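Local atomic coordinates of peptidoglycan D,D-transpeptidase FtsI (Yersinia pestis, PDB entry 6SYN), a protein that probably cross-links peptidoglycan as a D,D-transpeptidase (penicillin-binding protein 3) and binds a carbenicillin-type penicillin in its transpeptidase site. Residues 454-459 against 483-488; 473-478 against 489-494; 202-207 against 240-245; 188-193 against 219-224. All coordinates share one frame; numbering follows the deposited sequence.

Contact 1. Residues 454-459 against 483-488; sequences DRYLAY and GKYYGG. With CB9 ((2R,4S)-2-[(1R)-1-{[(2S)-2-carboxy-2-phenylacetyl]amino}-2-oxoethyl]-5,5-dimethyl-1,3-thiazolidine-4-carboxylic acid), chain D.
Ala458, whose CB rests 3.5 Å from Tyr485 O and 4.0 Å from Gly487 CA, has a carbonyl oxygen held twice: it takes hydrogen bonds from the hydroxyl of Ser491 and from the backbone N of the strand neighbour Ile477. One residue on, Tyr459 O meets Gly487 CA in a C-H···O contact of 3.1 Å with 134° at the hydrogen. Nearer the start of the strand, the rings of Tyr456 and Tyr485 form an offset stack, centroids 4.4 Å apart and planes 18° from parallel. Tyr485 CD2 lies over the Tyr456 ring and Tyr456 CE2 over the Tyr485 ring, each offset toward the rim. Tyr485 reaches this place because its CG sits between backbone N and carbonyl carbon (chi1 53°). Tyr456, Tyr485 and Tyr486 all belong to the pocket of the bound penicillin derivative. Strand 455-464 borders strand 437-446, which carries the Lys439-Thr440-Gly441 sequence expected of the KTG motif. The phenyl group of the ligand is turned toward all three tyrosines. Its CAJ lies at the in-plane edge of Tyr485 and 3.7 Å from Tyr486 CE1, while its CAL approaches Tyr456 obliquely. A methyl of the thiazolidine, CAB, stands 3.8 Å above the Tyr486 ring plane, off-centre. At the start of helix 487-490, Gly487 N bonds to Thr442 OG1, which also bonds the ligand.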
loop_
_atom_site.group_PDB
_atom_site.type_symbol
_atom_site.label_atom_id
_atom_site.label_comp_id
_atom_site.label_asym_id
_atom_site.label_seq_id
_atom_site.Cartn_x
_atom_site.Cartn_y
_atom_site.Cartn_z
ATOM N N ASP A 454 -3.898 -1.666 -23.052
ATOM C CA ASP A 454 -5.263 -2.041 -22.603
ATOM C C ASP A 454 -5.104 -2.947 -21.376
ATOM O O ASP A 454 -5.642 -4.067 -21.362
ATOM C CB ASP A 454 -6.067 -2.585 -23.784
ATOM C CG ASP A 454 -6.310 -1.524 -24.849
ATOM O OD1 ASP A 454 -5.950 -0.346 -24.604
ATOM O OD2 ASP A 454 -6.850 -1.877 -25.920
ATOM N N ARG A 455 -4.362 -2.429 -20.394
ATOM C CA ARG A 455 -4.092 -3.005 -19.054
ATOM C C ARG A 455 -4.405 -1.878 -18.063
ATOM O O ARG A 455 -4.217 -0.701 -18.441
ATOM C CB ARG A 455 -2.653 -3.538 -19.026
ATOM C CG ARG A 455 -2.275 -4.296 -20.294
ATOM C CD ARG A 455 -0.931 -4.998 -20.276
ATOM N NE ARG A 455 -0.916 -6.163 -19.395
ATOM C CZ ARG A 455 -0.643 -7.416 -19.758
ATOM N NH1 ARG A 455 -0.345 -7.716 -21.014
ATOM N NH2 ARG A 455 -0.660 -8.377 -18.849
ATOM N N TYR A 456 -4.938 -2.188 -16.879
ATOM C CA TYR A 456 -5.617 -1.176 -16.024
ATOM C C TYR A 456 -5.191 -1.282 -14.556
ATOM O O TYR A 456 -4.820 -2.375 -14.092
ATOM C CB TYR A 456 -7.135 -1.304 -16.177
ATOM C CG TYR A 456 -7.610 -1.345 -17.608
ATOM C CD1 TYR A 456 -7.708 -0.186 -18.363
ATOM C CD2 TYR A 456 -7.941 -2.545 -18.217
ATOM C CE1 TYR A 456 -8.135 -0.217 -19.681
ATOM C CE2 TYR A 456 -8.369 -2.596 -19.534
ATOM C CZ TYR A 456 -8.466 -1.427 -20.270
ATOM O OH TYR A 456 -8.889 -1.468 -21.567
ATOM N N LEU A 457 -5.223 -0.135 -13.871
ATOM C CA LEU A 457 -5.180 -0.006 -12.392
ATOM C C LEU A 457 -6.613 0.167 -11.876
ATOM O O LEU A 457 -7.167 1.269 -12.042
ATOM C CB LEU A 457 -4.340 1.216 -12.011
ATOM C CG LEU A 457 -2.888 1.197 -12.473
ATOM C CD1 LEU A 457 -2.254 2.562 -12.271
ATOM C CD2 LEU A 457 -2.103 0.126 -11.735
ATOM N N ALA A 458 -7.184 -0.882 -11.282
ATOM C CA ALA A 458 -8.510 -0.849 -10.624
ATOM C C ALA A 458 -8.354 -0.141 -9.276
ATOM O O ALA A 458 -7.680 -0.692 -8.384
ATOM C CB ALA A 458 -9.078 -2.241 -10.479
ATOM N N TYR A 459 -8.947 1.049 -9.169
ATOM C CA TYR A 459 -8.868 1.970 -8.008
ATOM C C TYR A 459 -10.211 2.030 -7.280
ATOM O O TYR A 459 -11.264 2.060 -7.935
ATOM C CB TYR A 459 -8.573 3.397 -8.467
ATOM C CG TYR A 459 -7.129 3.766 -8.683
ATOM C CD1 TYR A 459 -6.290 4.019 -7.612
ATOM C CD2 TYR A 459 -6.624 3.955 -9.958
ATOM C CE1 TYR A 459 -4.977 4.414 -7.798
ATOM C CE2 TYR A 459 -5.311 4.344 -10.163
ATOM C CZ TYR A 459 -4.485 4.575 -9.078
ATOM O OH TYR A 459 -3.191 4.962 -9.265
ATOM N N GLY A 483 -11.053 -10.874 -16.138
ATOM C CA GLY A 483 -12.301 -10.510 -16.841
ATOM C C GLY A 483 -12.722 -9.079 -16.566
ATOM O O GLY A 483 -12.548 -8.237 -17.461
ATOM N N LYS A 484 -13.280 -8.814 -15.385
ATOM C CA LYS A 484 -13.672 -7.444 -14.967
ATOM C C LYS A 484 -12.387 -6.683 -14.621
ATOM O O LYS A 484 -11.443 -7.335 -14.126
ATOM C CB LYS A 484 -14.680 -7.510 -13.816
ATOM C CG LYS A 484 -15.945 -8.300 -14.130
ATOM C CD LYS A 484 -17.100 -8.015 -13.193
ATOM C CE LYS A 484 -17.988 -9.223 -12.960
ATOM N NZ LYS A 484 -19.277 -8.839 -12.335
ATOM N N TYR A 485 -12.330 -5.376 -14.908
ATOM C CA TYR A 485 -11.116 -4.544 -14.684
ATOM C C TYR A 485 -11.445 -3.155 -14.107
ATOM O O TYR A 485 -10.498 -2.499 -13.663
ATOM C CB TYR A 485 -10.306 -4.451 -15.980
ATOM C CG TYR A 485 -11.095 -3.982 -17.174
ATOM C CD1 TYR A 485 -11.782 -4.886 -17.968
ATOM C CD2 TYR A 485 -11.168 -2.639 -17.507
ATOM C CE1 TYR A 485 -12.517 -4.469 -19.064
ATOM C CE2 TYR A 485 -11.895 -2.205 -18.603
ATOM C CZ TYR A 485 -12.574 -3.125 -19.384
ATOM O OH TYR A 485 -13.308 -2.730 -20.463
ATOM N N TYR A 486 -12.708 -2.710 -14.102
ATOM C CA TYR A 486 -13.130 -1.415 -13.499
ATOM C C TYR A 486 -12.861 -1.421 -11.993
ATOM O O TYR A 486 -13.074 -2.478 -11.355
ATOM C CB TYR A 486 -14.633 -1.162 -13.649
ATOM C CG TYR A 486 -15.113 -0.686 -14.996
ATOM C CD1 TYR A 486 -14.303 -0.732 -16.120
ATOM C CD2 TYR A 486 -16.413 -0.234 -15.156
ATOM C CE1 TYR A 486 -14.763 -0.315 -17.358
ATOM C CE2 TYR A 486 -16.891 0.180 -16.387
ATOM C CZ TYR A 486 -16.061 0.142 -17.493
ATOM O OH TYR A 486 -16.512 0.552 -18.714
ATOM N N GLY A 487 -12.469 -0.268 -11.440
ATOM C CA GLY A 487 -12.344 -0.053 -9.985
ATOM C C GLY A 487 -13.642 -0.378 -9.261
ATOM O O GLY A 487 -13.577 -0.996 -8.178
ATOM N N GLY A 488 -14.779 0.012 -9.854
ATOM C CA GLY A 488 -16.134 -0.196 -9.306
ATOM C C GLY A 488 -16.474 -1.670 -9.164
ATOM O O GLY A 488 -17.290 -2.008 -8.283
HETATM C C CB9 D . -11.364 7.393 -14.618
HETATM N N CB9 D . -11.552 6.289 -16.865
HETATM O O CB9 D . -10.638 6.542 -14.161
HETATM C CA CB9 D . -12.108 7.284 -15.944
HETATM C CB CB9 D . -13.634 7.118 -15.685
HETATM C CAA CB9 D . -16.142 4.491 -15.428
HETATM C CAB CB9 D . -14.160 3.359 -16.435
HETATM O OAD CB9 D . -14.197 3.124 -13.158
HETATM O OAE CB9 D . -9.576 5.710 -21.109
HETATM O OAF CB9 D . -10.653 7.868 -18.175
HETATM O OAG CB9 D . -14.507 5.085 -12.287
HETATM O OAH CB9 D . -8.664 6.094 -19.226
HETATM C CAJ CB9 D . -12.329 1.659 -19.252
HETATM C CAK CB9 D . -13.113 2.649 -19.797
HETATM C CAL CB9 D . -11.112 1.978 -18.698
HETATM C CAM CB9 D . -12.678 3.966 -19.784
HETATM C CAN CB9 D . -10.674 3.297 -18.677
HETATM N NAP CB9 D . -13.952 6.463 -14.409
HETATM S SAQ CB9 D . -14.431 6.046 -16.921
HETATM C CAR CB9 D . -14.203 4.343 -13.201
HETATM C CAS CB9 D . -9.621 5.850 -19.915
HETATM C CAT CB9 D . -11.045 6.711 -18.029
HETATM C CAU CB9 D . -11.470 4.314 -19.193
HETATM C CAX CB9 D . -13.785 5.009 -14.523
HETATM C CAY CB9 D . -11.006 5.764 -19.246
HETATM C CAZ CB9 D . -14.664 4.622 -15.758
#

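Contact 2. Residues 473-478 against 489-494; sequences LVVVIN and AVSAPV
Ile477 and Val490 make the closer-packed end of this contact, where strand 471-478 packs on the helical segment 489-494. CG1 of Ile477 is 3.7 Å from CG1 of Val490 and 3.3 Å from OG of Ser491; the branch leans there because CG1 lies beside its own backbone N, anti to the carbonyl carbon (chi1 -53°). The two aliphatic side chains cross obliquely. Toward the start of the strand the valine pair is slightly wider, Val475 CG1 meeting Val494 CG1 at 3.9 Å, and Ser491 CB is 4.2 Å from Val475 CG1. The loose end lies beyond them: Leu473 comes no nearer than 5.2 Å to 489-494 and packs instead on Phe495, Ile498 and Met499 farther along the helix. Ala489 and Pro493, both partly exposed, lie on the side of the helical segment away from the strand. Ser491 is the one polar side chain in the interface, and its OG, also anti to the carbonyl carbon, has its partner in Ala458 O. The contact is thus held by branched aliphatic groups, which give dispersion but little direction, while the single buried hydroxyl is satisfied by the sheet backbone and probably helps set the register of the helical segment on the sheet.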
loop_
_atom_site.group_PDB
_atom_site.type_symbol
_atom_site.label_atom_id
_atom_site.label_comp_id
_atom_site.label_asym_id
_atom_site.label_seq_id
_atom_site.Cartn_x
_atom_site.Cartn_y
_atom_site.Cartn_z
ATOM N N LEU A 473 -9.200 5.340 3.302
ATOM C CA LEU A 473 -8.732 4.055 2.721
ATOM C C LEU A 473 -8.531 4.229 1.215
ATOM O O LEU A 473 -9.417 4.813 0.568
ATOM C CB LEU A 473 -9.755 2.956 3.021
ATOM C CG LEU A 473 -9.460 1.583 2.417
ATOM C CD1 LEU A 473 -8.090 1.072 2.843
ATOM C CD2 LEU A 473 -10.541 0.586 2.811
ATOM N N VAL A 474 -7.389 3.758 0.710
ATOM C CA VAL A 474 -7.104 3.562 -0.742
ATOM C C VAL A 474 -6.901 2.062 -0.987
ATOM O O VAL A 474 -6.273 1.387 -0.143
ATOM C CB VAL A 474 -5.883 4.381 -1.209
ATOM C CG1 VAL A 474 -5.437 4.002 -2.616
ATOM C CG2 VAL A 474 -6.128 5.879 -1.114
ATOM N N VAL A 475 -7.448 1.575 -2.101
ATOM C CA VAL A 475 -7.249 0.206 -2.658
ATOM C C VAL A 475 -7.000 0.365 -4.164
ATOM O O VAL A 475 -7.858 0.971 -4.845
ATOM C CB VAL A 475 -8.465 -0.689 -2.345
ATOM C CG1 VAL A 475 -8.312 -2.101 -2.890
ATOM C CG2 VAL A 475 -8.752 -0.730 -0.855
ATOM N N VAL A 476 -5.839 -0.100 -4.639
ATOM C CA VAL A 476 -5.461 -0.174 -6.084
ATOM C C VAL A 476 -5.094 -1.632 -6.394
ATOM O O VAL A 476 -4.217 -2.177 -5.701
ATOM C CB VAL A 476 -4.317 0.802 -6.441
ATOM C CG1 VAL A 476 -3.058 0.575 -5.614
ATOM C CG2 VAL A 476 -3.979 0.771 -7.925
ATOM N N ILE A 477 -5.781 -2.251 -7.359
ATOM C CA ILE A 477 -5.402 -3.566 -7.959
ATOM C C ILE A 477 -4.689 -3.261 -9.276
ATOM O O ILE A 477 -5.320 -2.672 -10.177
ATOM C CB ILE A 477 -6.612 -4.498 -8.191
ATOM C CG1 ILE A 477 -7.469 -4.690 -6.936
ATOM C CG2 ILE A 477 -6.152 -5.829 -8.770
ATOM C CD1 ILE A 477 -6.782 -5.422 -5.808
ATOM N N ASN A 478 -3.423 -3.659 -9.374
ATOM C CA ASN A 478 -2.561 -3.388 -10.550
ATOM C C ASN A 478 -2.658 -4.592 -11.495
ATOM O O ASN A 478 -2.228 -5.697 -11.097
ATOM C CB ASN A 478 -1.154 -3.008 -10.083
ATOM C CG ASN A 478 -0.089 -3.199 -11.140
ATOM O OD1 ASN A 478 -0.204 -2.676 -12.247
ATOM N ND2 ASN A 478 0.955 -3.938 -10.794
ATOM N N ALA A 489 -15.862 -2.513 -9.997
ATOM C CA ALA A 489 -16.154 -3.958 -10.128
ATOM C C ALA A 489 -15.140 -4.808 -9.348
ATOM O O ALA A 489 -15.518 -5.910 -8.913
ATOM C CB ALA A 489 -16.153 -4.315 -11.594
ATOM N N VAL A 490 -13.904 -4.318 -9.184
ATOM C CA VAL A 490 -12.733 -5.116 -8.702
ATOM C C VAL A 490 -12.236 -4.592 -7.348
ATOM O O VAL A 490 -11.929 -5.438 -6.484
ATOM C CB VAL A 490 -11.603 -5.114 -9.748
ATOM C CG1 VAL A 490 -10.294 -5.636 -9.175
ATOM C CG2 VAL A 490 -11.994 -5.899 -10.991
ATOM N N SER A 491 -12.131 -3.269 -7.172
ATOM C CA SER A 491 -11.562 -2.628 -5.951
ATOM C C SER A 491 -12.670 -2.146 -4.998
ATOM O O SER A 491 -12.496 -2.319 -3.773
ATOM C CB SER A 491 -10.608 -1.522 -6.322
ATOM O OG SER A 491 -9.513 -2.040 -7.066
ATOM N N ALA A 492 -13.769 -1.582 -5.518
ATOM C CA ALA A 492 -14.957 -1.163 -4.730
ATOM C C ALA A 492 -15.324 -2.228 -3.696
ATOM O O ALA A 492 -15.463 -1.911 -2.520
ATOM C CB ALA A 492 -16.123 -0.857 -5.642
ATOM N N PRO A 493 -15.497 -3.518 -4.073
ATOM C CA PRO A 493 -15.918 -4.535 -3.110
ATOM C C PRO A 493 -14.877 -4.763 -2.007
ATOM O O PRO A 493 -15.274 -4.923 -0.870
ATOM C CB PRO A 493 -16.125 -5.817 -3.940
ATOM C CG PRO A 493 -15.391 -5.575 -5.246
ATOM C CD PRO A 493 -15.327 -4.073 -5.427
ATOM N N VAL A 494 -13.590 -4.759 -2.365
ATOM C CA VAL A 494 -12.453 -4.934 -1.411
ATOM C C VAL A 494 -12.430 -3.739 -0.450
ATOM O O VAL A 494 -12.134 -3.953 0.742
ATOM C CB VAL A 494 -11.103 -5.098 -2.134
ATOM C CG1 VAL A 494 -9.950 -5.222 -1.150
ATOM C CG2 VAL A 494 -11.107 -6.283 -3.083
#

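Contact 3. Residues 202-207 against 240-245; sequences AESGTA and RNRAIT
Ser204 and Arg240 lie over opposite faces of the Arg242 guanidinium: Ser204 CB 3.2 Å above the plane toward the rim, Arg240 NH1 3.6 Å above it over the centre. Asp246 forms salt bridges with both arginines and probably offsets their charge. Ser204 OG is 2.9 Å from Arg242 NH1, yet it sits over the face, where the N-H cannot aim at it, and the pair is not a hydrogen bond. Glu203 OE2 lies at the edge of the Arg242 guanidinium, near its plane, in a long salt bridge to NH2 (3.8 Å), carboxylate and guanidinium planes 89° apart. The chain of Arg242 runs extended from CG to NE, spanning from the helix start to this site. Farther along, Thr206 OG1 rests 3.7 Å from Ala243 CB. Asn241 N-caps the short helix, its OD1 accepting from Ala243 N. Glu203 and Ser204 form a classic beta bulge facing Asn478. Helix 242-245 lies against strand 204-211, with Asn222 of strand 217-223 touching Arg242 and helix 370-381 packing beside it.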
loop_
_atom_site.group_PDB
_atom_site.type_symbol
_atom_site.label_atom_id
_atom_site.label_comp_id
_atom_site.label_asym_id
_atom_site.label_seq_id
_atom_site.Cartn_x
_atom_site.Cartn_y
_atom_site.Cartn_z
ATOM N N ALA A 202 -4.193 -10.556 -10.614
ATOM C CA ALA A 202 -3.561 -9.224 -10.704
ATOM C C ALA A 202 -2.046 -9.369 -10.544
ATOM O O ALA A 202 -1.606 -10.317 -9.874
ATOM C CB ALA A 202 -4.147 -8.313 -9.653
ATOM N N GLU A 203 -1.286 -8.465 -11.162
ATOM C CA GLU A 203 0.188 -8.357 -10.998
ATOM C C GLU A 203 0.492 -8.076 -9.524
ATOM O O GLU A 203 1.406 -8.714 -8.974
ATOM C CB GLU A 203 0.751 -7.251 -11.892
ATOM C CG GLU A 203 2.266 -7.244 -11.955
ATOM C CD GLU A 203 2.855 -6.104 -12.768
ATOM O OE1 GLU A 203 2.230 -5.709 -13.772
ATOM O OE2 GLU A 203 3.934 -5.607 -12.390
ATOM N N SER A 204 -0.260 -7.154 -8.922
ATOM C CA SER A 204 -0.116 -6.763 -7.502
ATOM C C SER A 204 -1.357 -5.990 -7.052
ATOM O O SER A 204 -2.246 -5.716 -7.881
ATOM C CB SER A 204 1.159 -5.969 -7.278
ATOM O OG SER A 204 0.948 -4.571 -7.407
ATOM N N GLY A 205 -1.408 -5.691 -5.761
ATOM C CA GLY A 205 -2.363 -4.749 -5.160
ATOM C C GLY A 205 -1.704 -4.064 -3.987
ATOM O O GLY A 205 -0.654 -4.560 -3.536
ATOM N N THR A 206 -2.260 -2.946 -3.537
ATOM C CA THR A 206 -1.877 -2.315 -2.254
ATOM C C THR A 206 -3.113 -1.610 -1.690
ATOM O O THR A 206 -3.914 -1.065 -2.482
ATOM C CB THR A 206 -0.600 -1.467 -2.385
ATOM O OG1 THR A 206 -0.727 -0.290 -1.585
ATOM C CG2 THR A 206 -0.265 -1.070 -3.805
ATOM N N ALA A 207 -3.277 -1.717 -0.372
ATOM C CA ALA A 207 -4.312 -1.035 0.430
ATOM C C ALA A 207 -3.605 -0.199 1.494
ATOM O O ALA A 207 -2.752 -0.765 2.211
ATOM C CB ALA A 207 -5.243 -2.046 1.049
ATOM N N ARG A 240 10.147 -5.129 -2.097
ATOM C CA ARG A 240 9.953 -3.661 -1.986
ATOM C C ARG A 240 8.492 -3.388 -1.617
ATOM O O ARG A 240 7.596 -4.102 -2.120
ATOM C CB ARG A 240 10.356 -2.949 -3.283
ATOM C CG ARG A 240 9.346 -3.057 -4.418
ATOM C CD ARG A 240 9.794 -2.347 -5.683
ATOM N NE ARG A 240 9.177 -2.940 -6.862
ATOM C CZ ARG A 240 7.994 -2.605 -7.380
ATOM N NH1 ARG A 240 7.551 -3.242 -8.453
ATOM N NH2 ARG A 240 7.261 -1.644 -6.842
ATOM N N ASN A 241 8.282 -2.394 -0.755
ATOM C CA ASN A 241 6.955 -1.941 -0.272
ATOM C C ASN A 241 6.305 -1.114 -1.386
ATOM O O ASN A 241 6.625 0.090 -1.485
ATOM C CB ASN A 241 7.111 -1.158 1.034
ATOM C CG ASN A 241 5.797 -0.758 1.672
ATOM O OD1 ASN A 241 4.735 -0.917 1.077
ATOM N ND2 ASN A 241 5.866 -0.235 2.885
ATOM N N ARG A 242 5.442 -1.736 -2.195
ATOM C CA ARG A 242 4.810 -1.095 -3.382
ATOM C C ARG A 242 4.071 0.190 -2.977
ATOM O O ARG A 242 4.020 1.105 -3.804
ATOM C CB ARG A 242 3.865 -2.073 -4.085
ATOM C CG ARG A 242 4.575 -3.180 -4.852
ATOM C CD ARG A 242 3.614 -4.056 -5.634
ATOM N NE ARG A 242 4.275 -4.940 -6.593
ATOM C CZ ARG A 242 4.244 -4.805 -7.919
ATOM N NH1 ARG A 242 3.580 -3.809 -8.488
ATOM N NH2 ARG A 242 4.876 -5.680 -8.681
ATOM N N ALA A 243 3.550 0.269 -1.748
ATOM C CA ALA A 243 2.761 1.415 -1.231
ATOM C C ALA A 243 3.594 2.706 -1.229
ATOM O O ALA A 243 2.981 3.791 -1.321
ATOM C CB ALA A 243 2.236 1.104 0.149
ATOM N N ILE A 244 4.927 2.598 -1.134
ATOM C CA ILE A 244 5.861 3.765 -1.140
ATOM C C ILE A 244 6.768 3.754 -2.385
ATOM O O ILE A 244 7.463 4.773 -2.583
ATOM C CB ILE A 244 6.682 3.844 0.169
ATOM C CG1 ILE A 244 7.428 2.546 0.498
ATOM C CG2 ILE A 244 5.796 4.289 1.323
ATOM C CD1 ILE A 244 8.592 2.731 1.454
ATOM N N THR A 245 6.783 2.694 -3.205
ATOM C CA THR A 245 7.730 2.601 -4.354
ATOM C C THR A 245 6.982 2.576 -5.696
ATOM O O THR A 245 7.444 3.265 -6.622
ATOM C CB THR A 245 8.715 1.431 -4.213
ATOM O OG1 THR A 245 8.015 0.206 -4.425
ATOM C CG2 THR A 245 9.407 1.397 -2.868
#

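Contact 4. Residues 188-193 against 219-224; sequences LVYREL and AMANSP
Tyr190 lies along the strand 219-223 with its side chain reaching past Ala221 to Asn222. Its CB rests 3.7 Å from Ala221 CB. With CG anti to the backbone N (chi1 169°), the ring then runs on in the direction of the strand. CD1 is 4.1 Å from Ala221 CB and also near Asn222 O, and CE1 comes to 3.4 Å from that same Asn222 O, which lies in the ring plane at its edge. At the tip, OH leaves the strand and hydrogen-bonds Gln118 NE2. Val189, a residue earlier, straddles two alanines: CG2 touches Ala219 CB at 3.5 Å and CG1 touches Ala221 CB at 3.8 Å. A helical turn onward, Leu193 lays CD2 against the backbone, 3.5 Å from Ala221 O, and the same CD2 also lies near Asn222 CA and Ser223 N. The axes of segments 188-193 and 219-223 approach to 7.7 Å at 24°, consistent with the small alanines facing the helix. Val189 also meets Ile498 of helix 492-505. Helix 183-199 and the C-terminal helix 492-505, packed together on one face of the five-stranded antiparallel sheet, are characteristic of the penicillin-binding transpeptidase and serine beta-lactamase fold.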
loop_
_atom_site.group_PDB
_atom_site.type_symbol
_atom_site.label_atom_id
_atom_site.label_comp_id
_atom_site.label_asym_id
_atom_site.label_seq_id
_atom_site.Cartn_x
_atom_site.Cartn_y
_atom_site.Cartn_z
ATOM N N LEU A 188 -6.901 -7.649 8.660
ATOM C CA LEU A 188 -8.152 -7.455 7.880
ATOM C C LEU A 188 -7.816 -6.879 6.504
ATOM O O LEU A 188 -8.292 -7.424 5.495
ATOM C CB LEU A 188 -9.105 -6.509 8.611
ATOM C CG LEU A 188 -10.287 -6.048 7.762
ATOM C CD1 LEU A 188 -11.137 -7.239 7.344
ATOM C CD2 LEU A 188 -11.123 -5.013 8.490
ATOM N N VAL A 189 -7.064 -5.783 6.472
ATOM C CA VAL A 189 -6.663 -5.110 5.204
ATOM C C VAL A 189 -5.966 -6.142 4.308
ATOM O O VAL A 189 -6.485 -6.405 3.213
ATOM C CB VAL A 189 -5.781 -3.874 5.467
ATOM C CG1 VAL A 189 -5.073 -3.407 4.206
ATOM C CG2 VAL A 189 -6.591 -2.736 6.068
ATOM N N TYR A 190 -4.847 -6.715 4.756
ATOM C CA TYR A 190 -3.998 -7.606 3.926
ATOM C C TYR A 190 -4.821 -8.797 3.420
ATOM O O TYR A 190 -4.646 -9.181 2.250
ATOM C CB TYR A 190 -2.768 -8.102 4.687
ATOM C CG TYR A 190 -2.042 -9.204 3.958
ATOM C CD1 TYR A 190 -1.135 -8.921 2.949
ATOM C CD2 TYR A 190 -2.318 -10.535 4.230
ATOM C CE1 TYR A 190 -0.493 -9.933 2.256
ATOM C CE2 TYR A 190 -1.684 -11.558 3.548
ATOM C CZ TYR A 190 -0.767 -11.257 2.559
ATOM O OH TYR A 190 -0.143 -12.268 1.892
ATOM N N ARG A 191 -5.675 -9.375 4.268
ATOM C CA ARG A 191 -6.432 -10.617 3.954
ATOM C C ARG A 191 -7.420 -10.343 2.814
ATOM O O ARG A 191 -7.571 -11.214 1.935
ATOM C CB ARG A 191 -7.135 -11.137 5.210
ATOM C CG ARG A 191 -8.268 -12.120 4.952
ATOM C CD ARG A 191 -8.700 -12.792 6.242
ATOM N NE ARG A 191 -9.349 -11.918 7.227
ATOM C CZ ARG A 191 -8.742 -11.247 8.219
ATOM N NH1 ARG A 191 -9.466 -10.523 9.059
ATOM N NH2 ARG A 191 -7.429 -11.286 8.377
ATOM N N GLU A 192 -8.079 -9.185 2.831
ATOM C CA GLU A 192 -9.055 -8.792 1.781
ATOM C C GLU A 192 -8.296 -8.511 0.480
ATOM O O GLU A 192 -8.790 -8.918 -0.589
ATOM C CB GLU A 192 -9.884 -7.598 2.260
ATOM C CG GLU A 192 -10.770 -7.933 3.446
ATOM C CD GLU A 192 -11.780 -9.035 3.180
ATOM O OE1 GLU A 192 -12.211 -9.172 2.027
ATOM O OE2 GLU A 192 -12.126 -9.754 4.129
ATOM N N LEU A 193 -7.131 -7.865 0.581
ATOM C CA LEU A 193 -6.300 -7.436 -0.574
ATOM C C LEU A 193 -5.727 -8.671 -1.277
ATOM O O LEU A 193 -5.978 -8.844 -2.483
ATOM C CB LEU A 193 -5.172 -6.538 -0.058
ATOM C CG LEU A 193 -4.186 -6.054 -1.118
ATOM C CD1 LEU A 193 -4.848 -5.031 -2.030
ATOM C CD2 LEU A 193 -2.934 -5.479 -0.472
ATOM N N ALA A 219 -2.886 0.874 8.651
ATOM C CA ALA A 219 -2.669 -0.346 7.844
ATOM C C ALA A 219 -1.973 0.017 6.530
ATOM O O ALA A 219 -2.322 1.054 5.945
ATOM C CB ALA A 219 -3.986 -1.038 7.609
ATOM N N MET A 220 -1.031 -0.824 6.095
ATOM C CA MET A 220 -0.279 -0.680 4.822
ATOM C C MET A 220 0.144 -2.074 4.339
ATOM O O MET A 220 1.162 -2.598 4.841
ATOM C CB MET A 220 0.955 0.203 5.032
ATOM C CG MET A 220 1.669 0.581 3.752
ATOM S SD MET A 220 3.258 1.366 4.102
ATOM C CE MET A 220 2.825 3.094 3.922
ATOM N N ALA A 221 -0.615 -2.653 3.404
ATOM C CA ALA A 221 -0.441 -4.042 2.924
ATOM C C ALA A 221 -0.230 -4.065 1.409
ATOM O O ALA A 221 -0.687 -3.139 0.716
ATOM C CB ALA A 221 -1.630 -4.874 3.323
ATOM N N ASN A 222 0.462 -5.102 0.934
ATOM C CA ASN A 222 0.749 -5.362 -0.499
ATOM C C ASN A 222 0.558 -6.854 -0.769
ATOM O O ASN A 222 0.888 -7.673 0.110
ATOM C CB ASN A 222 2.168 -4.952 -0.894
ATOM C CG ASN A 222 2.544 -3.569 -0.405
ATOM O OD1 ASN A 222 2.135 -2.568 -0.993
ATOM N ND2 ASN A 222 3.321 -3.506 0.667
ATOM N N SER A 223 0.021 -7.180 -1.937
ATOM C CA SER A 223 0.004 -8.549 -2.503
ATOM C C SER A 223 0.600 -8.475 -3.904
ATOM O O SER A 223 0.179 -7.630 -4.689
ATOM C CB SER A 223 -1.387 -9.111 -2.509
ATOM O OG SER A 223 -1.392 -10.438 -3.015
ATOM N N PRO A 224 1.587 -9.329 -4.264
ATOM C CA PRO A 224 2.071 -10.412 -3.398
ATOM C C PRO A 224 2.988 -9.983 -2.243
ATOM O O PRO A 224 3.605 -8.932 -2.321
ATOM C CB PRO A 224 2.884 -11.271 -4.372
ATOM C CG PRO A 224 3.434 -10.264 -5.353
ATOM C CD PRO A 224 2.289 -9.294 -5.557
#

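Overall arrangement
The four contacts are spread over one five-stranded antiparallel sheet, ordered 217-223, 204-211, 471-478, 455-464, 437-446. Contacts 1, 2 and 4 lie on one face and contact 3 on the opposite face. Contact 4 lies at one edge and contact 1 beside the penicillin site, their centres about 18 Å apart. Contact 2 has its centre about 9 Å from that of contact 1 and about 11 Å from that of contact 4; contacts 3 and 4 are about 9 Å apart. Along the chain the segments of contacts 4 and 3 alternate first, and those of contacts 1 and 2 follow roughly two hundred residues later, so the sheet joins the first and last parts of the transpeptidase region. Contacts 1 and 2 share helix 487-490.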